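Local coordinates for protein glucose-6-phosphate isomerase (Thermus thermophilus, PDB 1ZZG) that probably catalyses the reversible isomerization of glucose 6-phosphate to fructose 6-phosphate, a step shared by glycolysis and gluconeogenesis, at residues E67-I72 / V93-L98; K117-A122 / H154-T159. All coordinates share one frame; numbering follows the deposited sequence.

Contact 1 (E67-I72 / V93-L98); sequences EDFVLI and VRFHYL
D68 and R94 meet as a side-on salt bridge: NE of R94 lies 2.8 Å from OD1 of D68, and NH2 of R94 2.7 Å from OD2 of D68. Both nitrogens arrive on the syn sides of the carboxylate, but its plane is turned from that of the guanidinium, so both lie about 30° out of the carboxylate plane. R94 reaches this position because its chain bends at chi3 (-70°), which folds the guanidinium back toward strand 68-72. On the anti side of OD1 of D68 sits NE2 of H96, at 2.8 Å and almost straight (176°). Here ring and carboxylate are nearly coplanar, and OD1 takes two donors. E67 runs alongside R94 and adds a weak bond from NH2 of R94 to its OE1; its OE2 pairs with K117.

F69 and F95 occupy the other face of the sheet, where CE1 of F95 comes within 3.3 Å of CG of F69. Their rings are 5.0 Å apart between centroids and inclined obliquely. Further along this face CD1 of L71 touches CE1 of Y97, whose hydroxyl bonds to E85 of helix 79-88. Between the two faces, five backbone hydrogen bonds join strands 68-72 and 94-98; helix 79-88 is the crossover of this parallel beta-alpha-beta unit, and 94-98 an outermost strand of the sheet within this chain. An alanine in place of D68 would probably cost R94 its two-point partner and leave the H96 imidazole without the acceptor that fixes its rotation. On the face of D68 the polar group is confined to the N-terminal end, and V70, I72 and L98 continue it as apolar; the buried carboxylate's charge is probably balanced largely by R94, while the N-H of H96 adds a second bond to OD1.

Contact 2 (K117-A122 / H154-T159); sequences KTLVNA and HLVVTT
N121 and V156 are paired in register on neighbouring parallel strands, their side chains on the same face, within the beta-alpha-beta unit of strand 118-124, helix 130-147 and strand 155-159. The backbone of A122 and the side chain of N121 converge on O of V156: N of A122 lies 3.0 Å away, and ND2 of N121 is equally close but approaches from above the carbonyl plane, 57° out of it. ND2 of N121 also hydrogen-bonds OG1 of T158 (3.3 Å, 169°), in the plane of the amide. CG of N121 stands anti to the backbone N (chi1 180°), which carries the amide across to strand 155-159. On the same face CG1 of V156 packs against CB of N121 (3.8 Å), while on the other CD1 of L155 meets CG1 of V120.

At the start of the pair, ND1 of H154 donates to O of T118 (2.7 Å), that oxygen at the ring edge, near its plane. The ring of W65 meets this imidazole, its plane inclined to it. Further out, helix 193-201 brings L197 against N121, V156 and T158, and helix 130-147 covers V120 and L155. One water donates to OD1 of N121 and accepts from OG1 of T158.

Contacts 1 and 2 are parts of one five-stranded parallel sheet, their centres about 9 Å apart. Strand 68-72 of contact 1 neighbours strand 118-124 of contact 2, giving the order 94-98, 68-72, 118-124, 155-159 across the shared region. Between the contacts, N of V70 lies 2.8 Å from O of L119, and O of V70 lies 2.9 Å from N of N121, both probable hydrogen bonds. Side chains pack on both faces of this junction: CZ of F69 on CB of N121 (3.5 Å) and CD1 of I72 on CG1 of V120 (3.6 Å). Both contacts lie away from the predicted active-site residues E267 and K406.

Contact 1 (E67-I72 / V93-L98)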
# COMPACT_ATOMS: atom_id res chain seq x y z
N GLU A 67 2.19 -0.86 -26.29
CA GLU A 67 1.80 -2.04 -25.53
C GLU A 67 2.27 -1.87 -24.09
O GLU A 67 1.75 -2.49 -23.17
CB GLU A 67 2.42 -3.31 -26.12
CG GLU A 67 1.67 -3.88 -27.32
CD GLU A 67 2.24 -5.21 -27.78
OE1 GLU A 67 2.54 -6.06 -26.92
OE2 GLU A 67 2.38 -5.41 -29.01
N ASP A 68 3.28 -1.02 -23.91
CA ASP A 68 3.82 -0.76 -22.58
C ASP A 68 3.94 0.75 -22.38
O ASP A 68 4.54 1.46 -23.19
CB ASP A 68 5.19 -1.43 -22.42
CG ASP A 68 5.08 -2.95 -22.37
OD1 ASP A 68 4.89 -3.51 -21.26
OD2 ASP A 68 5.17 -3.59 -23.44
N PHE A 69 3.35 1.23 -21.29
CA PHE A 69 3.36 2.65 -20.95
C PHE A 69 4.20 2.83 -19.69
O PHE A 69 3.80 2.39 -18.61
CB PHE A 69 1.92 3.11 -20.68
CG PHE A 69 1.76 4.60 -20.56
CD1 PHE A 69 1.22 5.34 -21.60
CD2 PHE A 69 2.13 5.26 -19.39
CE1 PHE A 69 1.04 6.72 -21.48
CE2 PHE A 69 1.96 6.63 -19.26
CZ PHE A 69 1.41 7.37 -20.31
N VAL A 70 5.36 3.46 -19.82
CA VAL A 70 6.24 3.68 -18.67
C VAL A 70 6.06 5.11 -18.15
O VAL A 70 6.49 6.07 -18.80
CB VAL A 70 7.74 3.46 -19.04
CG1 VAL A 70 8.62 3.81 -17.84
CG2 VAL A 70 7.96 2.01 -19.47
N LEU A 71 5.42 5.25 -17.00
CA LEU A 71 5.21 6.57 -16.43
C LEU A 71 6.32 6.89 -15.44
O LEU A 71 6.42 6.28 -14.38
CB LEU A 71 3.85 6.66 -15.73
CG LEU A 71 3.26 8.06 -15.48
CD1 LEU A 71 1.85 7.90 -14.91
CD2 LEU A 71 4.15 8.86 -14.52
N ILE A 72 7.18 7.85 -15.80
CA ILE A 72 8.26 8.25 -14.91
C ILE A 72 7.75 9.46 -14.15
O ILE A 72 7.68 10.57 -14.69
CB ILE A 72 9.55 8.62 -15.69
CG1 ILE A 72 9.94 7.48 -16.63
CG2 ILE A 72 10.68 8.91 -14.70
CD1 ILE A 72 11.28 7.67 -17.36
N VAL A 93 -3.04 -2.61 -22.07
CA VAL A 93 -1.72 -1.99 -22.17
C VAL A 93 -1.10 -2.19 -20.79
O VAL A 93 -1.78 -2.04 -19.77
CB VAL A 93 -1.81 -0.48 -22.49
CG1 VAL A 93 -0.45 0.19 -22.28
CG2 VAL A 93 -2.27 -0.29 -23.92
N ARG A 94 0.18 -2.53 -20.75
CA ARG A 94 0.88 -2.76 -19.49
C ARG A 94 1.53 -1.47 -19.00
O ARG A 94 2.31 -0.85 -19.72
CB ARG A 94 1.95 -3.83 -19.67
CG ARG A 94 1.43 -5.20 -20.08
CD ARG A 94 2.58 -6.17 -20.35
NE ARG A 94 3.33 -5.81 -21.56
CZ ARG A 94 3.03 -6.24 -22.78
NH1 ARG A 94 2.00 -7.06 -22.98
NH2 ARG A 94 3.77 -5.86 -23.82
N PHE A 95 1.21 -1.08 -17.77
CA PHE A 95 1.77 0.13 -17.19
C PHE A 95 2.89 -0.17 -16.21
O PHE A 95 2.82 -1.12 -15.42
CB PHE A 95 0.66 0.94 -16.52
CG PHE A 95 -0.26 1.63 -17.48
CD1 PHE A 95 -0.05 2.97 -17.82
CD2 PHE A 95 -1.30 0.94 -18.09
CE1 PHE A 95 -0.87 3.61 -18.74
CE2 PHE A 95 -2.14 1.57 -19.03
CZ PHE A 95 -1.92 2.91 -19.35
N HIS A 96 3.94 0.66 -16.27
CA HIS A 96 5.12 0.51 -15.42
C HIS A 96 5.37 1.88 -14.81
O HIS A 96 5.47 2.87 -15.53
CB HIS A 96 6.30 0.07 -16.27
CG HIS A 96 6.00 -1.11 -17.15
ND1 HIS A 96 5.89 -2.39 -16.67
CD2 HIS A 96 5.72 -1.18 -18.48
CE1 HIS A 96 5.56 -3.21 -17.66
NE2 HIS A 96 5.44 -2.49 -18.76
N TYR A 97 5.47 1.93 -13.49
CA TYR A 97 5.65 3.20 -12.80
C TYR A 97 7.02 3.40 -12.18
O TYR A 97 7.41 2.68 -11.26
CB TYR A 97 4.56 3.33 -11.72
CG TYR A 97 3.15 3.29 -12.27
CD1 TYR A 97 2.51 4.47 -12.66
CD2 TYR A 97 2.48 2.08 -12.45
CE1 TYR A 97 1.23 4.44 -13.21
CE2 TYR A 97 1.19 2.05 -13.01
CZ TYR A 97 0.57 3.24 -13.39
OH TYR A 97 -0.69 3.22 -13.95
N LEU A 98 7.75 4.39 -12.68
CA LEU A 98 9.05 4.70 -12.13
C LEU A 98 8.84 5.82 -11.11
O LEU A 98 9.04 7.00 -11.40
CB LEU A 98 10.03 5.16 -13.22
CG LEU A 98 11.18 4.18 -13.47
CD1 LEU A 98 10.64 2.96 -14.23
CD2 LEU A 98 12.30 4.86 -14.27

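Contact 2 (K117-A122 / H154-T159)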
# COMPACT_ATOMS: atom_id res chain seq x y z
N LYS A 117 7.71 -1.07 -28.67
CA LYS A 117 6.35 -1.13 -28.15
C LYS A 117 6.18 -0.32 -26.87
O LYS A 117 5.14 -0.38 -26.22
CB LYS A 117 5.96 -2.57 -27.84
CG LYS A 117 5.96 -3.52 -29.02
CD LYS A 117 5.76 -4.94 -28.50
CE LYS A 117 5.28 -5.90 -29.58
NZ LYS A 117 4.93 -7.22 -28.99
N THR A 118 7.21 0.45 -26.52
CA THR A 118 7.18 1.23 -25.29
C THR A 118 7.04 2.74 -25.47
O THR A 118 7.71 3.35 -26.30
CB THR A 118 8.47 0.98 -24.47
OG1 THR A 118 8.62 -0.42 -24.22
CG2 THR A 118 8.42 1.73 -23.15
N LEU A 119 6.13 3.34 -24.69
CA LEU A 119 5.95 4.78 -24.71
C LEU A 119 6.35 5.26 -23.32
O LEU A 119 5.89 4.72 -22.31
CB LEU A 119 4.48 5.16 -24.97
CG LEU A 119 4.23 6.67 -24.85
CD1 LEU A 119 5.06 7.42 -25.90
CD2 LEU A 119 2.76 6.97 -25.04
N VAL A 120 7.21 6.27 -23.27
CA VAL A 120 7.66 6.80 -21.99
C VAL A 120 7.00 8.16 -21.76
O VAL A 120 7.02 9.03 -22.63
CB VAL A 120 9.19 6.95 -21.97
CG1 VAL A 120 9.65 7.47 -20.61
CG2 VAL A 120 9.85 5.61 -22.27
N ASN A 121 6.42 8.33 -20.57
CA ASN A 121 5.75 9.58 -20.22
C ASN A 121 6.42 10.18 -18.99
O ASN A 121 6.26 9.66 -17.88
CB ASN A 121 4.27 9.29 -19.92
CG ASN A 121 3.47 10.53 -19.53
OD1 ASN A 121 2.40 10.41 -18.94
ND2 ASN A 121 3.99 11.71 -19.87
N ALA A 122 7.18 11.25 -19.18
CA ALA A 122 7.85 11.93 -18.08
C ALA A 122 6.89 12.96 -17.51
O ALA A 122 6.53 13.93 -18.18
CB ALA A 122 9.11 12.60 -18.57
N HIS A 154 8.62 8.08 -28.96
CA HIS A 154 8.40 7.23 -27.79
C HIS A 154 8.51 7.95 -26.45
O HIS A 154 8.43 7.32 -25.39
CB HIS A 154 9.38 6.05 -27.83
CG HIS A 154 9.13 5.10 -28.97
ND1 HIS A 154 8.63 3.83 -28.78
CD2 HIS A 154 9.29 5.25 -30.30
CE1 HIS A 154 8.49 3.24 -29.96
NE2 HIS A 154 8.88 4.08 -30.90
N LEU A 155 8.69 9.27 -26.48
CA LEU A 155 8.78 10.06 -25.26
C LEU A 155 7.80 11.23 -25.29
O LEU A 155 7.86 12.08 -26.18
CB LEU A 155 10.20 10.60 -25.07
CG LEU A 155 10.40 11.51 -23.85
CD1 LEU A 155 10.10 10.74 -22.57
CD2 LEU A 155 11.82 12.05 -23.82
N VAL A 156 6.88 11.24 -24.33
CA VAL A 156 5.89 12.30 -24.22
C VAL A 156 6.04 12.93 -22.84
O VAL A 156 6.24 12.23 -21.85
CB VAL A 156 4.46 11.74 -24.42
CG1 VAL A 156 4.20 10.60 -23.45
CG2 VAL A 156 3.43 12.85 -24.26
N VAL A 157 5.94 14.26 -22.78
CA VAL A 157 6.11 14.97 -21.52
C VAL A 157 4.84 15.65 -21.00
O VAL A 157 4.05 16.19 -21.77
CB VAL A 157 7.22 16.05 -21.67
CG1 VAL A 157 7.42 16.80 -20.37
CG2 VAL A 157 8.52 15.38 -22.08
N THR A 158 4.66 15.61 -19.68
CA THR A 158 3.51 16.24 -19.03
C THR A 158 4.12 17.12 -17.95
O THR A 158 4.67 16.62 -16.96
CB THR A 158 2.59 15.18 -18.38
OG1 THR A 158 2.06 14.33 -19.40
CG2 THR A 158 1.45 15.86 -17.63
N THR A 159 4.04 18.44 -18.14
CA THR A 159 4.64 19.38 -17.19
C THR A 159 4.02 20.78 -17.32
O THR A 159 3.14 21.00 -18.14
CB THR A 159 6.17 19.47 -17.46
OG1 THR A 159 6.82 20.18 -16.40
CG2 THR A 159 6.44 20.19 -18.78
O HOH W 1 0.73 12.49 -18.04